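Probable primosomal replication protein n (Ralstonia solanacearum, PDB 4FDB) probably binds single-stranded DNA as a homodimer and helps restart stalled replication forks by stabilising PriA on DNA and aiding its assembly with DnaT. Local coordinates at residues A[10-15]-A[28-33]; A[22-27]-A[53-58]. The protein carries 3 engineered substitutions. All blocks are in the same frame, centred on the assembly; numbering follows the deposited sequence.

Contact 1: residues A[10-15]-A[28-33]; sequences TLVERE and NCLLSY. Engineered in segment 10-15: V12 (natural residue Ala).
CD1 of L11 packs 3.7 Å from CB of C29 and also meets CD2 of L31, on the face of an antiparallel strand pair that carries L11, C29 and L31. With CG anti to the backbone N (chi1 175°) and chi2 at 67°, the CD1 branch is directed to C29. On the other face the engineered V12 runs beside L30, CG1 near its CD2, and its CG2 presses tightly on CB of S32 at 3.5 Å. A classic beta bulge puts V12 and E13 together opposite L30: V12 N binds L30 O at 2.9 Å, and L30 N binds E13 O at 3.0 Å. The extra residue shifts the register by one, yet both the N-H and the C=O of L30 remain bonded. Farther out, the methylene CG of E13 rests on CB of L30. T10 and S32 exchange two backbone bonds at one end, where a water 2.7 Å from T10 OG1 also donates to S32 O; E15 N bonds N28 O at the other. R14 turns its guanidinium group to I65 O, and N28 OD1 accepts from R18. Within the OB-type sheet, strand 25-37 is flanked on its far side by strand 44-55, while L11 makes backbone bonds to G68 and T69 and packs on L71 of strand 70-79.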
loop_
_atom_site.group_PDB
_atom_site.type_symbol
_atom_site.label_atom_id
_atom_site.label_comp_id
_atom_site.label_asym_id
_atom_site.label_seq_id
_atom_site.Cartn_x
_atom_site.Cartn_y
_atom_site.Cartn_z
ATOM N N THR A 10 5.998 -10.414 -7.936
ATOM C CA THR A 10 6.973 -10.728 -8.965
ATOM C C THR A 10 7.597 -9.447 -9.503
ATOM O O THR A 10 6.891 -8.495 -9.821
ATOM C CB THR A 10 6.285 -11.469 -10.115
ATOM O OG1 THR A 10 5.697 -12.669 -9.604
ATOM C CG2 THR A 10 7.278 -11.810 -11.228
ATOM N N LEU A 11 8.925 -9.417 -9.610
ATOM C CA LEU A 11 9.582 -8.276 -10.238
ATOM C C LEU A 11 9.323 -8.330 -11.738
ATOM O O LEU A 11 9.705 -9.283 -12.385
ATOM C CB LEU A 11 11.083 -8.306 -9.985
ATOM C CG LEU A 11 11.842 -7.199 -10.720
ATOM C CD1 LEU A 11 11.461 -5.866 -10.143
ATOM C CD2 LEU A 11 13.355 -7.411 -10.658
ATOM N N VAL A 12 8.663 -7.311 -12.284
ATOM C CA VAL A 12 8.317 -7.303 -13.703
ATOM C C VAL A 12 9.394 -6.612 -14.524
ATOM O O VAL A 12 9.830 -7.085 -15.575
ATOM C CB VAL A 12 6.984 -6.523 -13.916
ATOM C CG1 VAL A 12 6.614 -6.485 -15.385
ATOM C CG2 VAL A 12 5.865 -7.141 -13.096
ATOM N N GLU A 13 9.810 -5.444 -14.047
ATOM C CA GLU A 13 10.855 -4.739 -14.750
ATOM C C GLU A 13 11.516 -3.772 -13.798
ATOM O O GLU A 13 10.967 -3.423 -12.751
ATOM C CB GLU A 13 10.299 -4.006 -15.970
ATOM C CG GLU A 13 9.080 -3.167 -15.690
ATOM C CD GLU A 13 8.514 -2.519 -16.952
ATOM O OE1 GLU A 13 8.039 -3.244 -17.862
ATOM O OE2 GLU A 13 8.545 -1.274 -17.037
ATOM N N ARG A 14 12.715 -3.359 -14.153
ATOM C CA ARG A 14 13.373 -2.327 -13.360
ATOM C C ARG A 14 14.088 -1.357 -14.271
ATOM O O ARG A 14 14.471 -1.711 -15.389
ATOM C CB ARG A 14 14.304 -2.930 -12.297
ATOM C CG ARG A 14 15.220 -4.006 -12.789
ATOM C CD ARG A 14 16.172 -4.484 -11.687
ATOM N NE ARG A 14 16.921 -5.671 -12.123
ATOM C CZ ARG A 14 18.024 -5.633 -12.856
ATOM N NH1 ARG A 14 18.541 -4.466 -13.237
ATOM N NH2 ARG A 14 18.627 -6.763 -13.202
ATOM N N GLU A 15 14.206 -0.115 -13.809
ATOM C CA GLU A 15 14.856 0.936 -14.568
ATOM C C GLU A 15 16.340 0.972 -14.250
ATOM O O GLU A 15 16.777 0.437 -13.230
ATOM C CB GLU A 15 14.244 2.287 -14.206
ATOM C CG GLU A 15 12.742 2.370 -14.407
ATOM C CD GLU A 15 12.348 2.234 -15.860
ATOM O OE1 GLU A 15 13.112 2.706 -16.727
ATOM O OE2 GLU A 15 11.281 1.650 -16.143
ATOM N N ASN A 28 14.063 2.281 -9.548
ATOM C CA ASN A 28 12.620 2.179 -9.707
ATOM C C ASN A 28 12.260 0.863 -10.365
ATOM O O ASN A 28 12.950 0.408 -11.267
ATOM C CB ASN A 28 12.109 3.322 -10.571
ATOM C CG ASN A 28 12.109 4.641 -9.833
ATOM O OD1 ASN A 28 13.091 5.375 -9.858
ATOM N ND2 ASN A 28 11.001 4.946 -9.170
ATOM N N CYS A 29 11.174 0.254 -9.920
ATOM C CA CYS A 29 10.756 -0.995 -10.539
ATOM C C CYS A 29 9.246 -1.128 -10.527
ATOM O O CYS A 29 8.537 -0.290 -9.965
ATOM C CB CYS A 29 11.426 -2.182 -9.854
ATOM S SG CYS A 29 11.060 -2.342 -8.116
ATOM N N LEU A 30 8.761 -2.159 -11.209
ATOM C CA LEU A 30 7.345 -2.471 -11.233
ATOM C C LEU A 30 7.207 -3.878 -10.685
ATOM O O LEU A 30 7.921 -4.802 -11.126
ATOM C CB LEU A 30 6.837 -2.445 -12.679
ATOM C CG LEU A 30 5.345 -2.710 -12.911
ATOM C CD1 LEU A 30 4.503 -1.605 -12.287
ATOM C CD2 LEU A 30 5.057 -2.827 -14.397
ATOM N N LEU A 31 6.294 -4.042 -9.738
ATOM C CA LEU A 31 5.997 -5.347 -9.144
ATOM C C LEU A 31 4.596 -5.776 -9.527
ATOM O O LEU A 31 3.722 -4.947 -9.715
ATOM C CB LEU A 31 6.077 -5.261 -7.620
ATOM C CG LEU A 31 7.428 -4.799 -7.087
ATOM C CD1 LEU A 31 7.352 -4.648 -5.580
ATOM C CD2 LEU A 31 8.517 -5.794 -7.469
ATOM N N SER A 32 4.378 -7.079 -9.635
ATOM C CA SER A 32 3.066 -7.594 -9.990
ATOM C C SER A 32 2.643 -8.528 -8.893
ATOM O O SER A 32 3.348 -9.504 -8.605
ATOM C CB SER A 32 3.155 -8.402 -11.291
ATOM O OG SER A 32 1.925 -9.051 -11.566
ATOM N N TYR A 33 1.493 -8.236 -8.295
ATOM C CA TYR A 33 0.908 -9.081 -7.273
ATOM C C TYR A 33 -0.228 -9.925 -7.838
ATOM O O TYR A 33 -1.092 -9.434 -8.576
ATOM C CB TYR A 33 0.373 -8.240 -6.085
ATOM C CG TYR A 33 -0.328 -9.115 -5.064
ATOM C CD1 TYR A 33 0.384 -9.737 -4.048
ATOM C CD2 TYR A 33 -1.699 -9.365 -5.151
ATOM C CE1 TYR A 33 -0.254 -10.578 -3.144
ATOM C CE2 TYR A 33 -2.336 -10.191 -4.247
ATOM C CZ TYR A 33 -1.605 -10.802 -3.255
ATOM O OH TYR A 33 -2.250 -11.631 -2.364
HETATM O O HOH W 1 3.249 -12.717 -8.545
#

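Contact 2: residues A[22-27]-A[53-58]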
loop_
_atom_site.group_PDB
_atom_site.type_symbol
_atom_site.label_atom_id
_atom_site.label_comp_id
_atom_site.label_asym_id
_atom_site.label_seq_id
_atom_site.Cartn_x
_atom_site.Cartn_y
_atom_site.Cartn_z
ATOM N N ALA A 22 22.331 13.828 -3.539
ATOM C CA ALA A 22 23.300 13.490 -2.493
ATOM C C ALA A 22 24.173 12.290 -2.880
ATOM O O ALA A 22 25.155 11.982 -2.204
ATOM C CB ALA A 22 22.592 13.228 -1.172
ATOM N N GLY A 23 23.815 11.624 -3.972
ATOM C CA GLY A 23 24.568 10.473 -4.439
ATOM C C GLY A 23 23.974 9.161 -3.970
ATOM O O GLY A 23 24.607 8.109 -4.043
ATOM N N VAL A 24 22.746 9.213 -3.473
ATOM C CA VAL A 24 22.065 7.994 -3.063
ATOM C C VAL A 24 21.453 7.301 -4.278
ATOM O O VAL A 24 20.666 7.901 -5.009
ATOM C CB VAL A 24 20.962 8.288 -2.028
ATOM C CG1 VAL A 24 20.249 7.005 -1.648
ATOM C CG2 VAL A 24 21.572 8.957 -0.800
ATOM N N PRO A 25 21.810 6.025 -4.502
ATOM C CA PRO A 25 21.241 5.345 -5.668
ATOM C C PRO A 25 19.788 4.951 -5.472
ATOM O O PRO A 25 19.400 4.553 -4.378
ATOM C CB PRO A 25 22.097 4.080 -5.798
ATOM C CG PRO A 25 22.635 3.826 -4.440
ATOM C CD PRO A 25 22.747 5.174 -3.749
ATOM N N ILE A 26 19.014 5.035 -6.549
ATOM C CA ILE A 26 17.618 4.618 -6.551
ATOM C C ILE A 26 17.377 3.718 -7.739
ATOM O O ILE A 26 17.772 4.058 -8.849
ATOM C CB ILE A 26 16.708 5.817 -6.793
ATOM C CG1 ILE A 26 17.001 6.934 -5.792
ATOM C CG2 ILE A 26 15.245 5.379 -6.786
ATOM C CD1 ILE A 26 16.548 6.629 -4.408
ATOM N N VAL A 27 16.720 2.587 -7.507
ATOM C CA VAL A 27 16.229 1.753 -8.603
ATOM C C VAL A 27 14.708 1.708 -8.537
ATOM O O VAL A 27 14.140 1.200 -7.575
ATOM C CB VAL A 27 16.830 0.323 -8.568
ATOM C CG1 VAL A 27 16.101 -0.603 -9.543
ATOM C CG2 VAL A 27 18.321 0.364 -8.904
ATOM N N LEU A 53 10.326 1.186 -5.404
ATOM C CA LEU A 53 11.710 1.601 -5.552
ATOM C C LEU A 53 12.532 1.150 -4.365
ATOM O O LEU A 53 12.008 0.932 -3.273
ATOM C CB LEU A 53 11.818 3.112 -5.785
ATOM C CG LEU A 53 11.540 4.112 -4.665
ATOM C CD1 LEU A 53 12.735 4.257 -3.710
ATOM C CD2 LEU A 53 11.211 5.456 -5.269
ATOM N N GLY A 54 13.829 0.998 -4.595
ATOM C CA GLY A 54 14.765 0.731 -3.527
ATOM C C GLY A 54 15.815 1.819 -3.553
ATOM O O GLY A 54 16.249 2.232 -4.625
ATOM N N ALA A 55 16.210 2.291 -2.372
ATOM C CA ALA A 55 17.227 3.325 -2.257
ATOM C C ALA A 55 18.402 2.816 -1.451
ATOM O O ALA A 55 18.239 1.964 -0.579
ATOM C CB ALA A 55 16.653 4.559 -1.572
ATOM N N GLY A 56 19.584 3.352 -1.728
ATOM C CA GLY A 56 20.765 2.976 -0.971
ATOM C C GLY A 56 21.116 1.528 -1.237
ATOM O O GLY A 56 21.094 1.084 -2.387
ATOM N N LYS A 57 21.430 0.777 -0.189
ATOM C CA LYS A 57 21.774 -0.631 -0.382
ATOM C C LYS A 57 20.648 -1.388 -1.087
ATOM O O LYS A 57 20.893 -2.311 -1.858
ATOM C CB LYS A 57 22.125 -1.304 0.942
ATOM C CG LYS A 57 22.576 -2.749 0.771
ATOM C CD LYS A 57 23.295 -3.282 1.993
ATOM C CE LYS A 57 23.555 -4.779 1.850
ATOM N NZ LYS A 57 24.091 -5.134 0.502
HETATM N N MSE A 58 19.410 -0.977 -0.850
HETATM C CA MSE A 58 18.283 -1.648 -1.490
HETATM C C MSE A 58 18.277 -1.435 -3.011
HETATM O O MSE A 58 17.815 -2.296 -3.764
HETATM C CB MSE A 58 16.966 -1.185 -0.862
HETATM C CG MSE A 58 15.804 -2.124 -1.103
HETATM SE SE MSE A 58 16.151 -3.889 -0.300
HETATM C CE MSE A 58 16.830 -3.305 1.420
#
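Strands 25-27 and 53-55 run antiparallel, their short axes 4.8 Å apart at closest and 163° between directions, with I26 and A55 as a non-hydrogen-bonded pair and V27 and G54 as a hydrogen-bonded one. They form the open end of a long beta hairpin in the OB-type sheet expected of this single-strand-binding family, at the point where strand 44-55 gives way to helix 57-62. V27 and G54 bond reciprocally through their backbones: V27 N meets G54 O at 2.9 Å and G54 N meets V27 O at 3.0 Å. Close CA-H...O contacts accompany these bonds, among them the one from CA of I26 to G54 O.

I26 bridges two residues of the opposite strand. Its CG1 branch, anti to the carbonyl carbon (chi1 -54°), carries CD1 to within 3.5 Å of CB of A55, while CG2 lies 4.1 Å from CD1 of L53. V27 projects from the reverse face, where it packs on A59 and L62 of the helix. G54, which has no side chain, is its partner in the pair and lies close to the start of helix 57-62. V24 and P25 both touch G56, CG1 of V24 against its N and CG of P25 against its O and CA. G56 has positive phi (67°), which favours glycine, and occupies the helix N-cap position. Its N-H still belongs to the sheet, G56 N bonding P25 O at 2.9 Å.

Strand 25-37 serves both contacts, pairing with strand 3-19 in contact 1 and with strand 44-55 in contact 2, so the two lie in neighbouring rows of one sheet with centres about 16 Å apart. Each is partly buried. Contact 1, nearer the centre of the chain, has one face of buried L11, C29 and L31 with R14 at its edge, and another that mixes L30 with T10, E13 and S32; contact 2, farther out, joins small and aliphatic residues, with glycines where strand meets helix. The register of contact 1 is shifted by a bulge, whereas that of contact 2 is regular until its second strand turns into a helix. They meet directly where CG1 of V27 packs against CB of R14 and ND2 of N28 against CB of L53.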